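Local coordinates for AHL synthase (Burkholderia glumae, PDB 3P2H), which probably makes N-acyl-homoserine lactone quorum-sensing signals from S-adenosyl-L-methionine and fatty acyl groups carried on acyl carrier protein, at residues A[177-181]-A[182-186]; A[165-169]-A[170-174]; A[10-13]-A[14-17]. The protein carries 3 engineered substitutions. All coordinates share one frame; numbering follows the deposited sequence.

The three contacts are local and follow one another along the chain in the order 3, 2, 1. Interaction 3 starts helix 13-30, after the loop that follows strand 2-6 at one edge of the mixed sheet. Interactions 2 and 1 share strand 170-178: the hairpin at 165-174 leads into it, and residues 177-186 take the chain from its end into helix 181-186. Their centres lie about 25 Å apart, whereas the centre of interaction 3 is about 31 Å from each, across the chain's centre. The long strand therefore connects a hairpin whose Arg170 lies near bound methylthioadenosine with Ile177, which lines the pocket of the octanamide inhibitor.

Interaction 1: residues A[177-181]-A[182-186]; sequences IDIDA and QTLAA
Thr183 turns its hydroxyl back on the strand it follows: OG1 donates to Asp178 O at 2.5 Å, reaching the carbonyl nearly end-on. With chi1 at -71°, OG1 sits beside the backbone N of its own residue, while CG2 stands anti to that N and meets Ile177 CG2 at 4.2 Å, the two side chains crossing at about a right angle. Asp180 faces Thr183 from the preceding turn. Its carboxylate is folded between its own N and carbonyl carbon (chi1 56°), which brings OD1 to 3.0 Å from Thr183 N, on an almost straight bond of 174°. This is the N-cap of helix 181-186: the aspartate side chain takes up an N-H of the first turn, while Asp180 O receives Leu184 N at 2.9 Å and Ala181 O receives Ala185 N. An inverse gamma turn centred on Ile179 carries the chain from strand 170-178 to this cap. From that turn, Ile179 CG2 packs obliquely on Leu184 CD2 at 3.9 Å, and the isoleucine also touches Val128 and Ala132 of helix 120-133. His157 ties the Asp180 and Thr183 side chains to strand 157-160, its ND1 bonding Asp180 OD2 and its backbone N bonding Thr183 OG1. Ile177 also touches the bound octanamide inhibitor.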
loop_
_atom_site.group_PDB
_atom_site.type_symbol
_atom_site.label_atom_id
_atom_site.label_comp_id
_atom_site.label_asym_id
_atom_site.label_seq_id
_atom_site.Cartn_x
_atom_site.Cartn_y
_atom_site.Cartn_z
ATOM N N ILE A 177 7.217 1.626 8.379
ATOM C CA ILE A 177 7.632 0.230 8.327
ATOM C C ILE A 177 9.111 0.325 7.959
ATOM O O ILE A 177 9.447 0.751 6.849
ATOM C CB ILE A 177 6.911 -0.602 7.245
ATOM C CG1 ILE A 177 5.487 -0.939 7.684
ATOM C CG2 ILE A 177 7.669 -1.899 7.011
ATOM C CD1 ILE A 177 4.749 -1.845 6.703
ATOM N N ASP A 178 9.991 -0.028 8.893
ATOM C CA ASP A 178 11.426 0.024 8.627
ATOM C C ASP A 178 11.850 -1.205 7.847
ATOM O O ASP A 178 11.594 -2.329 8.271
ATOM C CB ASP A 178 12.241 0.072 9.927
ATOM C CG ASP A 178 12.166 1.416 10.621
ATOM O OD1 ASP A 178 11.607 2.366 10.040
ATOM O OD2 ASP A 178 12.682 1.521 11.756
ATOM N N ILE A 179 12.491 -0.994 6.706
ATOM C CA ILE A 179 12.964 -2.118 5.912
ATOM C C ILE A 179 14.320 -2.521 6.493
ATOM O O ILE A 179 15.372 -2.266 5.911
ATOM C CB ILE A 179 13.096 -1.737 4.418
ATOM C CG1 ILE A 179 11.732 -1.283 3.885
ATOM C CG2 ILE A 179 13.595 -2.941 3.615
ATOM C CD1 ILE A 179 11.736 -0.799 2.433
ATOM N N ASP A 180 14.276 -3.135 7.671
ATOM C CA ASP A 180 15.481 -3.570 8.353
ATOM C C ASP A 180 15.519 -5.094 8.454
ATOM O O ASP A 180 14.657 -5.786 7.906
ATOM C CB ASP A 180 15.550 -2.940 9.753
ATOM C CG ASP A 180 14.319 -3.239 10.599
ATOM O OD1 ASP A 180 13.531 -4.142 10.240
ATOM O OD2 ASP A 180 14.149 -2.573 11.642
ATOM N N ALA A 181 16.515 -5.614 9.168
ATOM C CA ALA A 181 16.668 -7.057 9.323
ATOM C C ALA A 181 15.392 -7.734 9.827
ATOM O O ALA A 181 15.001 -8.783 9.324
ATOM C CB ALA A 181 17.835 -7.359 10.268
ATOM N N GLN A 182 14.742 -7.126 10.814
ATOM C CA GLN A 182 13.517 -7.679 11.382
ATOM C C GLN A 182 12.399 -7.804 10.351
ATOM O O GLN A 182 11.780 -8.858 10.212
ATOM C CB GLN A 182 13.023 -6.801 12.534
ATOM C CG GLN A 182 11.847 -7.405 13.288
ATOM C CD GLN A 182 11.258 -6.455 14.321
ATOM O OE1 GLN A 182 11.983 -5.840 15.099
ATOM N NE2 GLN A 182 9.940 -6.342 14.333
ATOM N N THR A 183 12.129 -6.706 9.653
ATOM C CA THR A 183 11.080 -6.677 8.640
ATOM C C THR A 183 11.362 -7.672 7.522
ATOM O O THR A 183 10.480 -8.426 7.116
ATOM C CB THR A 183 10.935 -5.264 8.041
ATOM O OG1 THR A 183 10.342 -4.393 9.015
ATOM C CG2 THR A 183 10.059 -5.302 6.778
ATOM N N LEU A 184 12.595 -7.674 7.029
ATOM C CA LEU A 184 12.977 -8.587 5.960
ATOM C C LEU A 184 12.814 -10.044 6.402
ATOM O O LEU A 184 12.224 -10.855 5.691
ATOM C CB LEU A 184 14.427 -8.317 5.532
ATOM C CG LEU A 184 14.714 -6.943 4.908
ATOM C CD1 LEU A 184 16.208 -6.759 4.687
ATOM C CD2 LEU A 184 13.960 -6.813 3.592
ATOM N N ALA A 185 13.332 -10.375 7.582
ATOM C CA ALA A 185 13.229 -11.739 8.093
ATOM C C ALA A 185 11.775 -12.151 8.272
ATOM O O ALA A 185 11.387 -13.255 7.903
ATOM C CB ALA A 185 13.972 -11.862 9.418
ATOM N N ALA A 186 10.966 -11.264 8.841
ATOM C CA ALA A 186 9.556 -11.564 9.064
ATOM C C ALA A 186 8.808 -11.847 7.760
ATOM O O ALA A 186 7.808 -12.566 7.756
ATOM C CB ALA A 186 8.892 -10.412 9.796
#

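Interaction 2: residues A[165-169]-A[170-174]; sequences VSIDG and RMVVA
Val172 CG2 is the meeting point of the apolar side chains on one face of this hairpin. Ile167 CD1 reaches it at 3.7 Å, the two side chains crossing at about a right angle, and Val165 CG1 approaches it at 4.0 Å, with the two valines side by side and pointing the same way. Ile167 keeps CG1 beside its backbone N (chi1 -60°) and extends beyond it, which carries CD1 toward the valine. The face carrying Ser166 and Met171 has a looser contact: the methionine chain bends at chi2 and chi3, bringing CE to 4.0 Å from Ser166 CB. At the turn, the guanidinium of Arg170 folds back over the backbone, with Ile167 O 4.3 Å above the centre of one of its faces.

Behind these side chains stand two hydrogen-bonded antiparallel pairs. Val165 and Val172 exchange bonds in both directions, Val172 N meeting Val165 O at 2.8 Å. Ile167 and Arg170 do likewise, but at the turn the donors rise out of the carbonyl planes, Arg170 N by 67° at Ile167 O. Ser166 and Met171 form the non-hydrogen-bonded pair between them. A type I' turn closes this two-residue beta hairpin, with Asp168 and Gly169 both at positive phi (83° at Gly169), a backbone region that glycine enters easily.

Arg170 also touches Trp33 and Phe144, and its side chain comes within about 4 Å of bound methylthioadenosine at the nearest atoms. Strand 138-144 flanks strand 170-178 and supplies Val142 and Phe144 to pack on Val172, while Cys145, at the start of helix 145-154, touches the Met171 side chain and shares a backbone hydrogen bond with that residue.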
loop_
_atom_site.group_PDB
_atom_site.type_symbol
_atom_site.label_atom_id
_atom_site.label_comp_id
_atom_site.label_asym_id
_atom_site.label_seq_id
_atom_site.Cartn_x
_atom_site.Cartn_y
_atom_site.Cartn_z
ATOM N N VAL A 165 -6.232 8.523 14.775
ATOM C CA VAL A 165 -7.411 9.363 14.635
ATOM C C VAL A 165 -8.479 8.553 13.913
ATOM O O VAL A 165 -8.166 7.666 13.120
ATOM C CB VAL A 165 -7.077 10.624 13.808
ATOM C CG1 VAL A 165 -6.666 10.220 12.407
ATOM C CG2 VAL A 165 -8.259 11.563 13.773
ATOM N N SER A 166 -9.738 8.842 14.209
ATOM C CA SER A 166 -10.837 8.139 13.569
ATOM C C SER A 166 -11.398 9.054 12.483
ATOM O O SER A 166 -11.926 10.128 12.776
ATOM C CB SER A 166 -11.912 7.795 14.603
ATOM O OG SER A 166 -12.975 7.052 14.026
ATOM N N ILE A 167 -11.260 8.632 11.229
ATOM C CA ILE A 167 -11.746 9.421 10.102
ATOM C C ILE A 167 -13.035 8.825 9.551
ATOM O O ILE A 167 -13.043 7.706 9.034
ATOM C CB ILE A 167 -10.697 9.485 8.974
ATOM C CG1 ILE A 167 -9.412 10.132 9.501
ATOM C CG2 ILE A 167 -11.245 10.274 7.796
ATOM C CD1 ILE A 167 -8.256 10.078 8.530
ATOM N N ASP A 168 -14.120 9.588 9.661
ATOM C CA ASP A 168 -15.429 9.143 9.204
ATOM C C ASP A 168 -15.739 7.802 9.833
ATOM O O ASP A 168 -16.223 6.891 9.166
ATOM C CB ASP A 168 -15.457 9.025 7.680
ATOM C CG ASP A 168 -15.478 10.378 6.995
ATOM O OD1 ASP A 168 -15.219 10.423 5.773
ATOM O OD2 ASP A 168 -15.763 11.389 7.680
ATOM N N GLY A 169 -15.423 7.682 11.119
ATOM C CA GLY A 169 -15.688 6.453 11.843
ATOM C C GLY A 169 -14.678 5.326 11.718
ATOM O O GLY A 169 -14.901 4.254 12.277
ATOM N N ARG A 170 -13.575 5.541 11.001
ATOM C CA ARG A 170 -12.557 4.494 10.844
ATOM C C ARG A 170 -11.234 4.877 11.499
ATOM O O ARG A 170 -10.582 5.831 11.081
ATOM C CB ARG A 170 -12.315 4.197 9.360
ATOM C CG ARG A 170 -13.448 3.445 8.669
ATOM C CD ARG A 170 -13.091 3.092 7.222
ATOM N NE ARG A 170 -13.276 4.224 6.319
ATOM C CZ ARG A 170 -14.445 4.838 6.134
ATOM N NH1 ARG A 170 -15.526 4.422 6.792
ATOM N NH2 ARG A 170 -14.539 5.869 5.299
ATOM N N MET A 171 -10.834 4.123 12.519
ATOM C CA MET A 171 -9.589 4.404 13.229
ATOM C C MET A 171 -8.385 4.104 12.347
ATOM O O MET A 171 -8.223 2.980 11.871
ATOM C CB MET A 171 -9.503 3.569 14.509
ATOM C CG MET A 171 -8.342 3.952 15.431
ATOM S SD MET A 171 -8.528 5.588 16.219
ATOM C CE MET A 171 -10.014 5.309 17.160
ATOM N N VAL A 172 -7.549 5.115 12.131
ATOM C CA VAL A 172 -6.352 4.974 11.310
ATOM C C VAL A 172 -5.176 5.698 11.951
ATOM O O VAL A 172 -5.340 6.456 12.913
ATOM C CB VAL A 172 -6.558 5.561 9.893
ATOM C CG1 VAL A 172 -7.810 4.976 9.256
ATOM C CG2 VAL A 172 -6.657 7.078 9.974
ATOM N N VAL A 173 -3.987 5.467 11.411
ATOM C CA VAL A 173 -2.794 6.100 11.931
ATOM C C VAL A 173 -1.705 6.124 10.874
ATOM O O VAL A 173 -1.614 5.216 10.051
ATOM C CB VAL A 173 -2.275 5.348 13.184
ATOM C CG1 VAL A 173 -1.767 3.962 12.794
ATOM C CG2 VAL A 173 -1.195 6.157 13.859
ATOM N N ALA A 174 -0.895 7.177 10.876
ATOM C CA ALA A 174 0.205 7.269 9.925
ATOM C C ALA A 174 1.190 6.225 10.439
ATOM O O ALA A 174 1.550 6.236 11.616
ATOM C CB ALA A 174 0.817 8.654 9.956
#

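Interaction 3: residues A[10-13]-A[14-17]; sequences RLPA and HIAA
The first turn of helix 13-30 opens with Pro12 at the N-cap, and the proline ring packs directly on the side chains that follow. Pro12 CG meets Ile15 CG1 at 3.2 Å, closer than a usual carbon-carbon contact, the two side chains crossing obliquely. The same CG1 of Ile15 also lies over one face of the His14 imidazole, 3.6 Å above its plane and offset toward the rim. The ring is brought round to the proline by the histidine chi1 of 62°, which sets CG between the backbone N and the carbonyl carbon; CE1 then comes to 3.6 Å from Pro12 CB, at an oblique angle. From the N-cap position, Pro12 O starts the helical hydrogen-bond pattern, accepting from Ala16 N at 3.0 Å, with a weak, strongly bent bond (125°) from Ile15 N. Ala13 O takes Ala17 N in the next step of the helical pattern. Leu11, in the loop before the cap, reaches forward onto the turn. Its CD2 touches Ile15 CG2 at 3.9 Å, with the side chains about perpendicular, while CD1 lies 4.1 Å from Ala16 CA. This apolar side of the turn is applied to strand 53-58, where Tyr54 touches Leu11, and Leu56 and Arg58 touch Ile15.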
loop_
_atom_site.group_PDB
_atom_site.type_symbol
_atom_site.label_atom_id
_atom_site.label_comp_id
_atom_site.label_asym_id
_atom_site.label_seq_id
_atom_site.Cartn_x
_atom_site.Cartn_y
_atom_site.Cartn_z
ATOM N N ARG A 10 3.117 3.072 -17.591
ATOM C CA ARG A 10 1.673 2.930 -17.743
ATOM C C ARG A 10 1.213 1.464 -17.817
ATOM O O ARG A 10 1.700 0.676 -18.636
ATOM C CB ARG A 10 1.209 3.691 -18.986
ATOM C CG ARG A 10 -0.303 3.759 -19.156
ATOM C CD ARG A 10 -0.659 4.639 -20.345
ATOM N NE ARG A 10 -0.053 5.959 -20.206
ATOM C CZ ARG A 10 -0.094 6.904 -21.135
ATOM N NH1 ARG A 10 -0.717 6.684 -22.289
ATOM N NH2 ARG A 10 0.486 8.074 -20.911
ATOM N N LEU A 11 0.268 1.111 -16.953
ATOM C CA LEU A 11 -0.276 -0.242 -16.899
ATOM C C LEU A 11 -0.974 -0.610 -18.194
ATOM O O LEU A 11 -1.580 0.241 -18.847
ATOM C CB LEU A 11 -1.308 -0.367 -15.775
ATOM C CG LEU A 11 -0.877 -0.489 -14.318
ATOM C CD1 LEU A 11 -2.125 -0.506 -13.434
ATOM C CD2 LEU A 11 -0.068 -1.767 -14.125
ATOM N N PRO A 12 -0.889 -1.886 -18.594
ATOM C CA PRO A 12 -1.580 -2.239 -19.832
ATOM C C PRO A 12 -3.076 -2.065 -19.562
ATOM O O PRO A 12 -3.538 -2.277 -18.444
ATOM C CB PRO A 12 -1.165 -3.691 -20.064
ATOM C CG PRO A 12 -0.830 -4.191 -18.693
ATOM C CD PRO A 12 -0.136 -3.028 -18.051
ATOM N N ALA A 13 -3.817 -1.647 -20.582
ATOM C CA ALA A 13 -5.253 -1.412 -20.463
ATOM C C ALA A 13 -6.045 -2.442 -19.654
ATOM O O ALA A 13 -6.795 -2.075 -18.744
ATOM C CB ALA A 13 -5.872 -1.274 -21.858
ATOM N N HIS A 14 -5.892 -3.722 -19.976
ATOM C CA HIS A 14 -6.651 -4.747 -19.273
ATOM C C HIS A 14 -6.326 -4.856 -17.784
ATOM O O HIS A 14 -7.202 -5.168 -16.984
ATOM C CB HIS A 14 -6.484 -6.114 -19.949
ATOM C CG HIS A 14 -5.081 -6.626 -19.950
ATOM N ND1 HIS A 14 -4.085 -6.069 -20.720
ATOM C CD2 HIS A 14 -4.506 -7.647 -19.271
ATOM C CE1 HIS A 14 -2.956 -6.726 -20.519
ATOM N NE2 HIS A 14 -3.185 -7.688 -19.644
ATOM N N ILE A 15 -5.077 -4.592 -17.415
ATOM C CA ILE A 15 -4.677 -4.653 -16.012
ATOM C C ILE A 15 -5.245 -3.446 -15.268
ATOM O O ILE A 15 -5.685 -3.559 -14.124
ATOM C CB ILE A 15 -3.138 -4.654 -15.863
ATOM C CG1 ILE A 15 -2.547 -5.881 -16.556
ATOM C CG2 ILE A 15 -2.755 -4.638 -14.396
ATOM C CD1 ILE A 15 -3.043 -7.196 -16.015
ATOM N N ALA A 16 -5.226 -2.292 -15.929
ATOM C CA ALA A 16 -5.748 -1.067 -15.341
ATOM C C ALA A 16 -7.235 -1.229 -15.041
ATOM O O ALA A 16 -7.715 -0.807 -13.990
ATOM C CB ALA A 16 -5.520 0.114 -16.297
ATOM N N ALA A 17 -7.963 -1.855 -15.961
ATOM C CA ALA A 17 -9.394 -2.071 -15.780
ATOM C C ALA A 17 -9.659 -3.081 -14.663
ATOM O O ALA A 17 -10.503 -2.864 -13.798
ATOM C CB ALA A 17 -10.018 -2.553 -17.082
#